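Local coordinates for protein DNA-3-methyladenine glycosidase (Bacillus halodurans, PDB 2H56) that belongs to the HhH-GPD superfamily of base excision DNA repair proteins, mostly helical enzymes built round a helix-hairpin-helix element, at residues A[43-48]-A[155-160]; A[14-19]-A[205-210]; A[162-167]-A[201-206]; A[123-128]-A[138-143]; A[54-59]-A[109-114]. One frame throughout, in Å; residues are numbered along the deposited sequence.

Contact 1 of 5, residues A[43-48]-A[155-160]; sequences VQLPTK and MMFSLG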
# COMPACT_ATOMS: atom_id res chain seq x y z
N VAL A 43 3.54 -12.81 -8.13
CA VAL A 43 3.06 -11.48 -7.84
C VAL A 43 4.22 -10.50 -7.90
O VAL A 43 5.39 -10.90 -7.87
CB VAL A 43 2.46 -11.39 -6.44
CG1 VAL A 43 1.14 -12.11 -6.41
CG2 VAL A 43 3.46 -11.91 -5.40
N GLN A 44 3.86 -9.22 -7.93
CA GLN A 44 4.81 -8.15 -8.03
C GLN A 44 4.53 -7.03 -7.04
O GLN A 44 3.42 -6.90 -6.51
CB GLN A 44 4.84 -7.62 -9.45
CG GLN A 44 3.50 -7.29 -10.05
CD GLN A 44 3.65 -6.67 -11.46
OE1 GLN A 44 3.68 -5.44 -11.62
NE2 GLN A 44 3.77 -7.52 -12.47
N LEU A 45 5.58 -6.27 -6.76
CA LEU A 45 5.55 -5.23 -5.76
C LEU A 45 6.22 -4.01 -6.31
O LEU A 45 7.44 -3.95 -6.35
CB LEU A 45 6.30 -5.70 -4.52
CG LEU A 45 6.25 -4.81 -3.29
CD1 LEU A 45 4.82 -4.50 -2.89
CD2 LEU A 45 6.97 -5.53 -2.18
N PRO A 46 5.43 -3.03 -6.76
CA PRO A 46 6.07 -1.79 -7.21
C PRO A 46 6.69 -1.03 -6.05
O PRO A 46 6.11 -0.97 -4.97
CB PRO A 46 4.93 -1.01 -7.84
CG PRO A 46 3.67 -1.62 -7.27
CD PRO A 46 3.97 -3.02 -6.91
N THR A 47 7.90 -0.53 -6.25
CA THR A 47 8.56 0.29 -5.25
C THR A 47 8.88 1.64 -5.84
O THR A 47 9.69 1.76 -6.78
CB THR A 47 9.87 -0.33 -4.77
OG1 THR A 47 9.61 -1.65 -4.25
CG2 THR A 47 10.55 0.60 -3.68
N LYS A 48 8.25 2.66 -5.26
CA LYS A 48 8.54 4.03 -5.61
C LYS A 48 9.92 4.41 -5.06
O LYS A 48 10.18 4.31 -3.88
CB LYS A 48 7.47 4.96 -5.04
CG LYS A 48 6.04 4.71 -5.60
CD LYS A 48 5.48 5.95 -6.36
CE LYS A 48 3.95 5.94 -6.51
NZ LYS A 48 3.47 7.11 -7.31
N MSE A 155 3.97 1.77 3.47
CA MSE A 155 5.07 0.93 3.88
C MSE A 155 5.28 -0.16 2.82
O MSE A 155 6.39 -0.72 2.69
CB MSE A 155 4.78 0.23 5.22
CG MSE A 155 4.68 1.12 6.43
SE MSE A 155 4.68 0.12 8.11
CE MSE A 155 6.36 -0.92 7.85
N MSE A 156 4.22 -0.52 2.10
CA MSE A 156 4.35 -1.69 1.25
C MSE A 156 4.89 -1.21 -0.09
O MSE A 156 5.96 -1.60 -0.50
CB MSE A 156 3.03 -2.43 1.05
CG MSE A 156 2.50 -3.22 2.27
SE MSE A 156 0.79 -3.97 1.74
CE MSE A 156 0.01 -5.00 3.30
N PHE A 157 4.13 -0.31 -0.70
CA PHE A 157 4.28 0.06 -2.08
C PHE A 157 5.27 1.20 -2.27
O PHE A 157 5.48 1.66 -3.39
CB PHE A 157 2.91 0.49 -2.62
CG PHE A 157 1.99 -0.64 -2.78
CD1 PHE A 157 2.23 -1.61 -3.72
CD2 PHE A 157 0.89 -0.77 -1.96
CE1 PHE A 157 1.38 -2.70 -3.88
CE2 PHE A 157 0.03 -1.85 -2.09
CZ PHE A 157 0.28 -2.82 -3.07
N SER A 158 5.88 1.66 -1.19
CA SER A 158 6.83 2.74 -1.32
C SER A 158 8.10 2.49 -0.55
O SER A 158 9.14 2.72 -1.10
CB SER A 158 6.17 4.06 -0.97
OG SER A 158 7.07 4.84 -0.23
N LEU A 159 8.04 2.03 0.70
CA LEU A 159 9.24 1.51 1.39
C LEU A 159 9.56 0.02 1.13
O LEU A 159 10.53 -0.50 1.70
CB LEU A 159 9.11 1.63 2.90
CG LEU A 159 9.06 3.01 3.52
CD1 LEU A 159 7.73 3.62 3.21
CD2 LEU A 159 9.26 2.85 5.04
N GLY A 160 8.75 -0.67 0.33
CA GLY A 160 8.99 -2.09 0.00
C GLY A 160 9.15 -3.05 1.19
O GLY A 160 9.88 -4.06 1.10
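F157 lays one border of its ring along the pyrrolidine of P46. Its CD1 comes within 3.8 Å of P46 CG, while P46 CD meets the ring edge in its plane, and the two side chains lie alongside with their ends in the same direction. L45 approaches the same ring border at a slant: its CG is anti to the backbone N (chi1 -173°), which carries the branch toward the helix end, and L45 CD1 reaches 4.0 Å from F157 CD1 and 3.9 Å from M156 O.

The backbone contributes little directional bonding. K48 N donates a weak hydrogen bond to F157 O over 3.5 Å, nearly straight at 163°. P46 O, also near F157 O, is another acceptor and cannot bond to it; F157 CA offers P46 O a CA-H...O contact of 3.6 Å instead. Beyond the ring, the methyl T47 CG2 packs 3.6 Å from S158 O, just where the chain has left helical geometry, and G160, at positive phi, passes T47 OG1 with its CA.

The case illustrates how a short strand can seat itself on a helix terminus. Strand 43-46 pairs antiparallel with strand 13-16, K48 and S158 lean on S54 of helix 51-61, and M156, a selenomethionine, turns from the strand toward T203 and C206 of helix 202-219.

Contact 2 of 5, residues A[14-19]-A[205-210]; sequences RYFSTD and ACLYLW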
# COMPACT_ATOMS: atom_id res chain seq x y z
N ARG A 14 9.63 -5.22 -8.20
CA ARG A 14 10.10 -6.41 -7.50
C ARG A 14 9.15 -7.61 -7.67
O ARG A 14 7.96 -7.51 -7.38
CB ARG A 14 10.25 -6.03 -6.03
CG ARG A 14 10.59 -7.20 -5.15
CD ARG A 14 11.49 -6.82 -3.99
NE ARG A 14 12.22 -8.01 -3.52
CZ ARG A 14 12.57 -8.23 -2.25
NH1 ARG A 14 12.25 -7.35 -1.28
NH2 ARG A 14 13.23 -9.36 -1.95
N TYR A 15 9.66 -8.74 -8.14
CA TYR A 15 8.83 -9.94 -8.37
C TYR A 15 9.04 -11.06 -7.36
O TYR A 15 10.15 -11.30 -6.90
CB TYR A 15 9.08 -10.51 -9.77
CG TYR A 15 8.72 -9.53 -10.84
CD1 TYR A 15 7.45 -9.49 -11.36
CD2 TYR A 15 9.65 -8.62 -11.30
CE1 TYR A 15 7.11 -8.57 -12.32
CE2 TYR A 15 9.33 -7.70 -12.27
CZ TYR A 15 8.05 -7.67 -12.77
OH TYR A 15 7.70 -6.74 -13.74
N PHE A 16 7.95 -11.76 -7.03
CA PHE A 16 8.00 -12.90 -6.14
C PHE A 16 7.42 -14.10 -6.85
O PHE A 16 6.23 -14.13 -7.19
CB PHE A 16 7.21 -12.60 -4.86
CG PHE A 16 7.86 -11.55 -4.01
CD1 PHE A 16 8.89 -11.89 -3.14
CD2 PHE A 16 7.47 -10.25 -4.09
CE1 PHE A 16 9.51 -10.95 -2.38
CE2 PHE A 16 8.08 -9.28 -3.33
CZ PHE A 16 9.10 -9.62 -2.48
N SER A 17 8.26 -15.10 -7.11
CA SER A 17 7.82 -16.23 -7.88
C SER A 17 7.21 -17.24 -6.92
O SER A 17 7.32 -17.12 -5.72
CB SER A 17 8.97 -16.82 -8.71
OG SER A 17 9.39 -18.06 -8.20
N THR A 18 6.54 -18.25 -7.46
CA THR A 18 5.89 -19.25 -6.62
C THR A 18 6.92 -20.09 -5.89
O THR A 18 6.56 -20.77 -4.95
CB THR A 18 4.93 -20.14 -7.43
OG1 THR A 18 5.65 -20.89 -8.41
CG2 THR A 18 3.93 -19.26 -8.16
N ASP A 19 8.20 -20.05 -6.30
CA ASP A 19 9.26 -20.72 -5.53
C ASP A 19 10.25 -19.79 -4.82
O ASP A 19 11.32 -20.21 -4.43
CB ASP A 19 10.01 -21.71 -6.40
CG ASP A 19 10.91 -21.04 -7.42
OD1 ASP A 19 10.75 -19.84 -7.71
OD2 ASP A 19 11.78 -21.77 -7.95
N ALA A 205 1.77 -12.27 1.10
CA ALA A 205 0.40 -12.83 1.16
C ALA A 205 -0.62 -11.83 0.67
O ALA A 205 -1.54 -12.17 -0.07
CB ALA A 205 0.05 -13.22 2.59
N CYS A 206 -0.47 -10.59 1.09
CA CYS A 206 -1.44 -9.56 0.75
C CYS A 206 -1.52 -9.34 -0.75
O CYS A 206 -2.59 -9.06 -1.28
CB CYS A 206 -1.12 -8.26 1.48
SG CYS A 206 -1.45 -8.32 3.26
N LEU A 207 -0.39 -9.43 -1.43
CA LEU A 207 -0.39 -9.36 -2.87
C LEU A 207 -1.28 -10.49 -3.44
O LEU A 207 -2.06 -10.27 -4.36
CB LEU A 207 1.03 -9.47 -3.42
CG LEU A 207 1.98 -8.34 -3.04
CD1 LEU A 207 3.39 -8.64 -3.56
CD2 LEU A 207 1.46 -7.04 -3.57
N TYR A 208 -1.20 -11.68 -2.89
CA TYR A 208 -2.03 -12.79 -3.39
C TYR A 208 -3.49 -12.61 -3.02
O TYR A 208 -4.39 -12.95 -3.78
CB TYR A 208 -1.51 -14.13 -2.90
CG TYR A 208 -0.27 -14.57 -3.65
CD1 TYR A 208 -0.38 -15.05 -4.96
CD2 TYR A 208 0.99 -14.48 -3.08
CE1 TYR A 208 0.71 -15.44 -5.67
CE2 TYR A 208 2.12 -14.87 -3.81
CZ TYR A 208 1.96 -15.35 -5.10
OH TYR A 208 3.04 -15.73 -5.82
N LEU A 209 -3.73 -12.05 -1.84
CA LEU A 209 -5.10 -11.79 -1.44
C LEU A 209 -5.72 -10.83 -2.45
O LEU A 209 -6.85 -11.05 -2.92
CB LEU A 209 -5.17 -11.26 -0.00
CG LEU A 209 -4.91 -12.31 1.11
CD1 LEU A 209 -5.35 -11.81 2.48
CD2 LEU A 209 -5.66 -13.58 0.82
N TRP A 210 -4.96 -9.78 -2.80
CA TRP A 210 -5.46 -8.80 -3.77
C TRP A 210 -5.75 -9.45 -5.11
O TRP A 210 -6.74 -9.11 -5.76
CB TRP A 210 -4.48 -7.65 -3.96
CG TRP A 210 -4.71 -6.57 -3.01
CD1 TRP A 210 -5.89 -6.01 -2.72
CD2 TRP A 210 -3.74 -5.92 -2.20
NE1 TRP A 210 -5.74 -5.05 -1.76
CE2 TRP A 210 -4.42 -4.97 -1.43
CE3 TRP A 210 -2.36 -6.05 -2.04
CZ2 TRP A 210 -3.77 -4.13 -0.52
CZ3 TRP A 210 -1.71 -5.23 -1.13
CH2 TRP A 210 -2.42 -4.27 -0.39
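Y208 sends its hydroxyl up to the backbone of residues 16-18 without bonding to it. Y208 OH stops 3.8 Å from F16 O, and the methyl T18 CG2 lies 4.3 Å from Y208 OH. The polar end is satisfied by a third element: Y208 OH is hydrogen-bonded to G41 O, in the turn ahead of strand 43-46. With CG anti to its carbonyl carbon (chi1 -76°), the ring leans off the helix toward the strand, although the first bond of the side chain runs along the interface.

The apolar half of the contact is equally light. L207 and F16 both start toward each other, yet L207 CD1 only grazes the ring, 4.4 Å from F16 CD2 and at an oblique approach. V43 helps to explain this distance, since it touches F16, L207 and Y208 alike.

In fold terms, the two-stranded antiparallel sheet 13-16/43-46 lies against the long helix 202-219 of this HhH-GPD protein, and strand 13-16 reaches the helix partly through its partner strand. At the far end of its ring, F16 CZ sits over one face of the R14 guanidinium, 3.6 Å above its plane and offset toward the rim. Past the strand, the chain turns at S17 into helix 21-27, with S17 N hydrogen-bonded to S20 OG.

Contact 3 of 5, residues A[162-167]-A[201-206]; sequences LDVLSV and YETVAC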
# COMPACT_ATOMS: atom_id res chain seq x y z
N LEU A 162 8.12 -5.93 3.68
CA LEU A 162 7.36 -7.17 3.43
C LEU A 162 6.55 -7.68 4.64
O LEU A 162 5.84 -8.68 4.54
CB LEU A 162 8.32 -8.25 2.91
CG LEU A 162 9.06 -7.88 1.61
CD1 LEU A 162 9.83 -9.03 1.08
CD2 LEU A 162 8.07 -7.40 0.54
N ASP A 163 6.62 -6.98 5.77
CA ASP A 163 6.02 -7.44 7.04
C ASP A 163 4.81 -6.57 7.50
O ASP A 163 4.70 -6.18 8.66
CB ASP A 163 7.10 -7.44 8.11
CG ASP A 163 7.72 -6.05 8.35
OD1 ASP A 163 7.63 -5.14 7.49
OD2 ASP A 163 8.29 -5.87 9.44
N VAL A 164 3.91 -6.31 6.56
CA VAL A 164 2.78 -5.42 6.74
C VAL A 164 1.50 -6.21 6.40
O VAL A 164 1.44 -6.92 5.42
CB VAL A 164 2.92 -4.21 5.77
CG1 VAL A 164 1.73 -3.24 5.87
CG2 VAL A 164 4.27 -3.47 6.01
N LEU A 165 0.48 -6.09 7.23
CA LEU A 165 -0.81 -6.70 6.97
C LEU A 165 -1.91 -5.65 7.22
O LEU A 165 -2.23 -5.36 8.38
CB LEU A 165 -0.97 -7.87 7.92
CG LEU A 165 -2.21 -8.75 7.90
CD1 LEU A 165 -2.25 -9.68 6.69
CD2 LEU A 165 -2.23 -9.59 9.19
N SER A 166 -2.48 -5.03 6.17
CA SER A 166 -3.46 -4.01 6.44
C SER A 166 -4.83 -4.61 6.73
O SER A 166 -5.65 -4.87 5.84
CB SER A 166 -3.57 -2.98 5.34
OG SER A 166 -4.50 -1.99 5.76
N VAL A 167 -5.11 -4.79 8.01
CA VAL A 167 -6.36 -5.42 8.40
C VAL A 167 -7.58 -4.67 7.89
O VAL A 167 -8.62 -5.27 7.64
CB VAL A 167 -6.40 -5.61 9.91
CG1 VAL A 167 -7.81 -5.78 10.40
CG2 VAL A 167 -5.53 -6.82 10.24
N TYR A 201 6.41 -12.27 6.32
CA TYR A 201 6.26 -11.83 4.94
C TYR A 201 4.83 -11.56 4.58
O TYR A 201 4.39 -11.82 3.46
CB TYR A 201 6.84 -12.87 4.01
CG TYR A 201 8.29 -13.07 4.21
CD1 TYR A 201 9.17 -11.98 4.13
CD2 TYR A 201 8.83 -14.33 4.44
CE1 TYR A 201 10.54 -12.15 4.29
CE2 TYR A 201 10.20 -14.51 4.61
CZ TYR A 201 11.05 -13.41 4.53
OH TYR A 201 12.39 -13.54 4.71
N GLU A 202 4.11 -10.97 5.52
CA GLU A 202 2.71 -10.69 5.33
C GLU A 202 2.36 -9.90 4.06
O GLU A 202 1.33 -10.16 3.43
CB GLU A 202 2.15 -9.95 6.57
CG GLU A 202 2.13 -10.79 7.89
CD GLU A 202 3.39 -10.61 8.77
OE1 GLU A 202 4.38 -10.00 8.31
OE2 GLU A 202 3.37 -11.06 9.94
N THR A 203 3.20 -8.94 3.70
CA THR A 203 2.93 -8.16 2.51
C THR A 203 2.83 -9.07 1.29
O THR A 203 1.98 -8.84 0.42
CB THR A 203 4.03 -7.10 2.24
OG1 THR A 203 4.19 -6.23 3.37
CG2 THR A 203 3.66 -6.25 1.03
N VAL A 204 3.66 -10.12 1.23
CA VAL A 204 3.63 -11.01 0.07
C VAL A 204 2.26 -11.75 -0.03
O VAL A 204 1.64 -11.82 -1.10
CB VAL A 204 4.81 -12.01 0.04
CG1 VAL A 204 4.72 -12.88 -1.19
CG2 VAL A 204 6.19 -11.27 0.06
N ALA A 205 1.77 -12.27 1.10
CA ALA A 205 0.40 -12.83 1.16
C ALA A 205 -0.62 -11.83 0.67
O ALA A 205 -1.54 -12.17 -0.07
CB ALA A 205 0.05 -13.22 2.59
N CYS A 206 -0.47 -10.59 1.09
CA CYS A 206 -1.44 -9.56 0.75
C CYS A 206 -1.52 -9.34 -0.75
O CYS A 206 -2.59 -9.06 -1.28
CB CYS A 206 -1.12 -8.26 1.48
SG CYS A 206 -1.45 -8.32 3.26
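L162 O takes the shorter of the two hydrogen bonds, from T203 N at 2.8 Å and 154°; the donor stands well above the carbonyl plane. A second bond runs the other way, from V164 N to T203 OG1 over 3.2 Å. T203 OG1, anti to its carbonyl carbon (chi1 -56°), is thus turned back to the loop, where it is also hydrogen-bonded to R161 O. Together these bonds tie R161, L162 and V164 to one threonine, and V164 lies alongside it with CB 3.4 Å from T203 OG1.

The two carboxylates do not meet: E202 bends at chi2 and brings OE1 to 3.3 Å from D163 CA, while R161 holds D163 in a salt bridge.

Apolar contacts flank the polar centre. L162 CB meets the Y201 ring at its edge, 4.0 Å from CD1, and L165 CD1 lies 3.8 Å from C206 SG.

A loop carbonyl thus serves an amide in the first turn of helix 202-219, with Y201 at the N-cap position. The loop follows helix 148-157 and leads to helix 170-180, consistent with the loop that follows the helix-hairpin-helix in HhH-GPD proteins.

Contact 4 of 5, residues A[123-128]-A[138-143]; sequences LDFTEL and EKLTAI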
# COMPACT_ATOMS: atom_id res chain seq x y z
N LEU A 123 10.55 12.68 10.68
CA LEU A 123 10.37 11.54 9.81
C LEU A 123 11.60 11.32 8.92
O LEU A 123 11.68 11.89 7.84
CB LEU A 123 9.13 11.78 8.98
CG LEU A 123 8.67 10.65 8.10
CD1 LEU A 123 8.28 9.42 8.95
CD2 LEU A 123 7.53 11.21 7.25
N ASP A 124 12.55 10.51 9.38
CA ASP A 124 13.76 10.15 8.63
C ASP A 124 13.63 8.74 8.00
O ASP A 124 13.65 7.73 8.71
CB ASP A 124 14.97 10.17 9.57
CG ASP A 124 16.16 9.37 9.04
OD1 ASP A 124 16.49 9.50 7.83
OD2 ASP A 124 16.76 8.60 9.84
N PHE A 125 13.53 8.68 6.68
CA PHE A 125 13.24 7.40 6.02
C PHE A 125 14.35 6.35 6.11
O PHE A 125 14.06 5.15 6.07
CB PHE A 125 12.84 7.64 4.56
CG PHE A 125 11.54 8.38 4.42
CD1 PHE A 125 10.33 7.78 4.79
CD2 PHE A 125 11.51 9.69 3.94
CE1 PHE A 125 9.13 8.46 4.67
CE2 PHE A 125 10.31 10.38 3.82
CZ PHE A 125 9.13 9.77 4.18
N THR A 126 15.61 6.77 6.27
CA THR A 126 16.68 5.77 6.45
C THR A 126 16.59 5.08 7.80
O THR A 126 16.68 3.86 7.85
CB THR A 126 18.10 6.34 6.26
OG1 THR A 126 18.20 7.00 4.99
CG2 THR A 126 19.13 5.21 6.34
N GLU A 127 16.42 5.83 8.90
CA GLU A 127 16.20 5.21 10.21
C GLU A 127 14.98 4.27 10.17
O GLU A 127 15.02 3.17 10.72
CB GLU A 127 16.04 6.24 11.33
N LEU A 128 13.91 4.67 9.49
CA LEU A 128 12.73 3.80 9.40
C LEU A 128 12.94 2.44 8.70
O LEU A 128 12.36 1.44 9.10
CB LEU A 128 11.58 4.56 8.75
CG LEU A 128 11.11 5.76 9.57
CD1 LEU A 128 9.96 6.47 8.87
CD2 LEU A 128 10.73 5.30 10.97
N GLU A 138 3.55 4.53 13.57
CA GLU A 138 3.45 5.70 14.47
C GLU A 138 4.01 6.95 13.83
O GLU A 138 3.34 7.97 13.81
CB GLU A 138 4.19 5.47 15.78
CG GLU A 138 3.40 4.64 16.78
CD GLU A 138 4.28 3.84 17.74
OE1 GLU A 138 5.53 3.89 17.60
OE2 GLU A 138 3.72 3.16 18.63
N LYS A 139 5.24 6.89 13.33
CA LYS A 139 5.89 8.07 12.77
C LYS A 139 5.06 8.59 11.61
O LYS A 139 4.81 9.77 11.54
CB LYS A 139 7.32 7.80 12.34
CG LYS A 139 8.25 7.30 13.46
CD LYS A 139 8.66 8.42 14.39
CE LYS A 139 9.81 8.02 15.32
NZ LYS A 139 10.79 9.15 15.52
N LEU A 140 4.57 7.72 10.74
CA LEU A 140 3.75 8.16 9.61
C LEU A 140 2.34 8.73 9.98
O LEU A 140 1.90 9.74 9.40
CB LEU A 140 3.60 7.01 8.63
CG LEU A 140 4.85 6.50 7.89
CD1 LEU A 140 4.56 5.16 7.13
CD2 LEU A 140 5.38 7.56 6.95
N THR A 141 1.61 8.10 10.90
CA THR A 141 0.22 8.52 11.19
C THR A 141 0.12 9.79 12.03
O THR A 141 -0.93 10.47 12.07
CB THR A 141 -0.57 7.40 11.85
OG1 THR A 141 0.19 6.88 12.94
CG2 THR A 141 -0.84 6.28 10.85
N ALA A 142 1.24 10.14 12.68
CA ALA A 142 1.46 11.48 13.27
C ALA A 142 1.21 12.64 12.29
O ALA A 142 0.92 13.76 12.74
CB ALA A 142 2.91 11.59 13.83
N ILE A 143 1.33 12.39 10.99
CA ILE A 143 1.09 13.39 9.98
C ILE A 143 -0.40 13.49 9.70
O ILE A 143 -1.04 12.49 9.42
CB ILE A 143 1.84 13.05 8.69
CG1 ILE A 143 3.34 12.92 8.95
CG2 ILE A 143 1.60 14.11 7.59
CD1 ILE A 143 4.00 12.02 7.93
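L123 is the wedge on which three side chains of residues 138-143 converge, each at a different inclination. Its CG stands anti to the backbone N (chi1 -174°), so the two methyls are swung toward the neighbouring helix and divide the work. CD1 serves the helical residues: it lies 3.9 Å from K139 CB and 4.0 Å from L140 CD2. L123 and K139 run antiparallel alongside one another, whereas L123 and L140 meet at a slant. The other methyl, L123 CD2, reaches I143 CD1 at 3.7 Å, and here the two side chains stand at about a right angle.

L128, at the end of helix 125-128, approaches K139 from further along the chain. Its CD2 is 4.0 Å from K139 CG, so the lysine is used here as a hydrocarbon; the rest of its chain bends away. F125 adds a looser touch, with L140 CD2 4.5 Å from its CE1 and oblique to the ring.

The first segment is shaped by D124 at the N-cap position of helix 125-128. T126 N donates to D124 OD1 over 3.3 Å, arriving from above the carboxylate plane. This bond caps the start of the short helix, whose N-cap residue directly follows L123.

L140 also touches A151, F154 and M155 of helix 148-157. With its partner 133-141, that helix forms what the sequence and topology indicate is the helix-hairpin-helix of the superfamily, and helix 125-128 packs on the first of the two.

Contact 5 of 5, residues A[54-59]-A[109-114]; sequences SLVSSI and EYIRHV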
# COMPACT_ATOMS: atom_id res chain seq x y z
N SER A 54 6.34 9.99 -2.81
CA SER A 54 5.25 9.05 -2.58
C SER A 54 4.21 9.53 -1.62
O SER A 54 3.04 9.30 -1.85
CB SER A 54 5.79 7.75 -2.04
OG SER A 54 6.54 7.17 -3.06
N LEU A 55 4.62 10.14 -0.51
CA LEU A 55 3.64 10.60 0.46
C LEU A 55 2.77 11.70 -0.16
O LEU A 55 1.55 11.72 0.01
CB LEU A 55 4.31 11.11 1.74
CG LEU A 55 4.63 10.08 2.80
CD1 LEU A 55 5.45 10.69 3.94
CD2 LEU A 55 3.31 9.52 3.32
N VAL A 56 3.40 12.61 -0.88
CA VAL A 56 2.68 13.70 -1.48
C VAL A 56 1.69 13.16 -2.52
O VAL A 56 0.52 13.49 -2.49
CB VAL A 56 3.64 14.71 -2.11
CG1 VAL A 56 2.87 15.78 -2.85
CG2 VAL A 56 4.52 15.31 -1.02
N SER A 57 2.18 12.33 -3.42
CA SER A 57 1.34 11.62 -4.35
C SER A 57 0.21 10.83 -3.65
O SER A 57 -0.91 10.82 -4.12
CB SER A 57 2.19 10.65 -5.17
OG SER A 57 1.46 10.20 -6.31
N SER A 58 0.50 10.18 -2.54
CA SER A 58 -0.55 9.47 -1.82
C SER A 58 -1.63 10.42 -1.32
O SER A 58 -2.81 10.08 -1.39
CB SER A 58 0.02 8.70 -0.63
OG SER A 58 0.97 7.74 -1.09
N ILE A 59 -1.23 11.58 -0.82
CA ILE A 59 -2.23 12.59 -0.41
C ILE A 59 -3.05 13.10 -1.62
O ILE A 59 -4.26 13.21 -1.53
CB ILE A 59 -1.55 13.74 0.36
CG1 ILE A 59 -1.12 13.23 1.74
CG2 ILE A 59 -2.46 14.94 0.48
CD1 ILE A 59 0.15 13.81 2.20
N GLU A 109 -3.03 21.27 3.49
CA GLU A 109 -2.62 21.16 4.88
C GLU A 109 -1.84 19.84 5.10
O GLU A 109 -0.79 19.83 5.76
CB GLU A 109 -3.82 21.27 5.80
CG GLU A 109 -3.51 21.02 7.31
CD GLU A 109 -4.73 21.21 8.29
OE1 GLU A 109 -5.86 21.50 7.82
OE2 GLU A 109 -4.53 21.08 9.54
N TYR A 110 -2.32 18.72 4.55
CA TYR A 110 -1.61 17.48 4.74
C TYR A 110 -0.22 17.52 4.11
O TYR A 110 0.74 17.08 4.72
CB TYR A 110 -2.38 16.28 4.17
CG TYR A 110 -3.82 16.15 4.62
CD1 TYR A 110 -4.25 16.63 5.87
CD2 TYR A 110 -4.76 15.53 3.79
CE1 TYR A 110 -5.58 16.50 6.27
CE2 TYR A 110 -6.10 15.39 4.19
CZ TYR A 110 -6.50 15.88 5.41
OH TYR A 110 -7.82 15.74 5.74
N ILE A 111 -0.12 18.03 2.91
CA ILE A 111 1.17 18.11 2.22
C ILE A 111 2.16 18.99 3.01
O ILE A 111 3.33 18.62 3.24
CB ILE A 111 1.00 18.64 0.76
CG1 ILE A 111 0.31 17.56 -0.09
CG2 ILE A 111 2.37 19.04 0.14
CD1 ILE A 111 -0.46 18.08 -1.29
N ARG A 112 1.69 20.14 3.45
CA ARG A 112 2.51 20.99 4.31
C ARG A 112 2.97 20.25 5.55
O ARG A 112 4.13 20.40 5.96
CB ARG A 112 1.75 22.23 4.76
CG ARG A 112 1.43 23.21 3.71
CD ARG A 112 2.63 23.62 2.87
NE ARG A 112 2.19 24.57 1.86
CZ ARG A 112 2.93 25.02 0.85
NH1 ARG A 112 4.19 24.61 0.70
NH2 ARG A 112 2.39 25.90 -0.01
N HIS A 113 2.09 19.46 6.14
CA HIS A 113 2.45 18.76 7.35
C HIS A 113 3.51 17.71 7.02
O HIS A 113 4.42 17.48 7.83
CB HIS A 113 1.22 18.17 8.03
CG HIS A 113 1.36 18.00 9.51
ND1 HIS A 113 1.12 16.80 10.15
CD2 HIS A 113 1.71 18.88 10.48
CE1 HIS A 113 1.31 16.94 11.45
NE2 HIS A 113 1.69 18.19 11.67
N VAL A 114 3.45 17.09 5.84
CA VAL A 114 4.48 16.13 5.44
C VAL A 114 5.82 16.85 5.32
O VAL A 114 6.86 16.37 5.80
CB VAL A 114 4.14 15.48 4.10
CG1 VAL A 114 5.36 14.72 3.51
CG2 VAL A 114 2.93 14.57 4.25
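I59 fills the tight centre of this helix pair, meeting Y110, I111 and V114 at once. Its CD1 comes to 3.5 Å from V114 CG2 as the two side chains pass flank to flank, head to tail. The other branch, I59 CG2, is anti to the backbone N and settles 3.9 Å from both I111 CG1 and Y110 CB. To the flanks the fit is more open: V56 CG1 stands 4.2 Å from I111 CG1, their side chains at about a right angle, and L55 CD1 reaches V114 CG1 at 4.1 Å. Segments 54-59 and 109-114 run almost antiparallel (167°), their axes 9.7 Å apart at closest approach.

Y110 marks the transition to the looser side. Its CB belongs to the packed layer, and I59 CG2 touches the edge of its ring near the ring plane, but the end of the tyrosine leads away and the residue is partly exposed. Beyond it, helix 105-119 turns polar. E109 forms a salt bridge with K144, and R112 is anchored by D95 together with the carbonyls of V93 and L90. On helix 51-61, S58 OG folds back onto S54 O at 2.7 Å; that oxygen also accepts from S58 N, the two donors arriving from opposite faces of its plane.

No hydrogen bond or charge pair joins the two segments. Their register probably rests on the fit of branched aliphatic side chains, while S58 bonds within its own helix and E109 and R112 to partners outside the pair, an instructive case of separate roles for the two sides of a helix.

Overall arrangement
The five contacts grade from loop-and-sheet anchoring to purely apolar helix packing. Contacts 2 and 3 share helix 202-219, where contact 2 is light and contact 3 supplies the firmest cross-segment hydrogen bonds. Contacts 4 and 5 lie on the other side of the chain's centre from contact 2, both largely buried, hydrocarbon only and touching through I143 against H113 and V114. Contact 1, about 7 Å from the centre of the chain and only partly buried, joins these halves: its strand pairs with that of contact 2, M156 reaches contact 3, and K48 and S158 touch S54 of contact 5. Contacts 2 and 5 remain about 28 Å apart between centres.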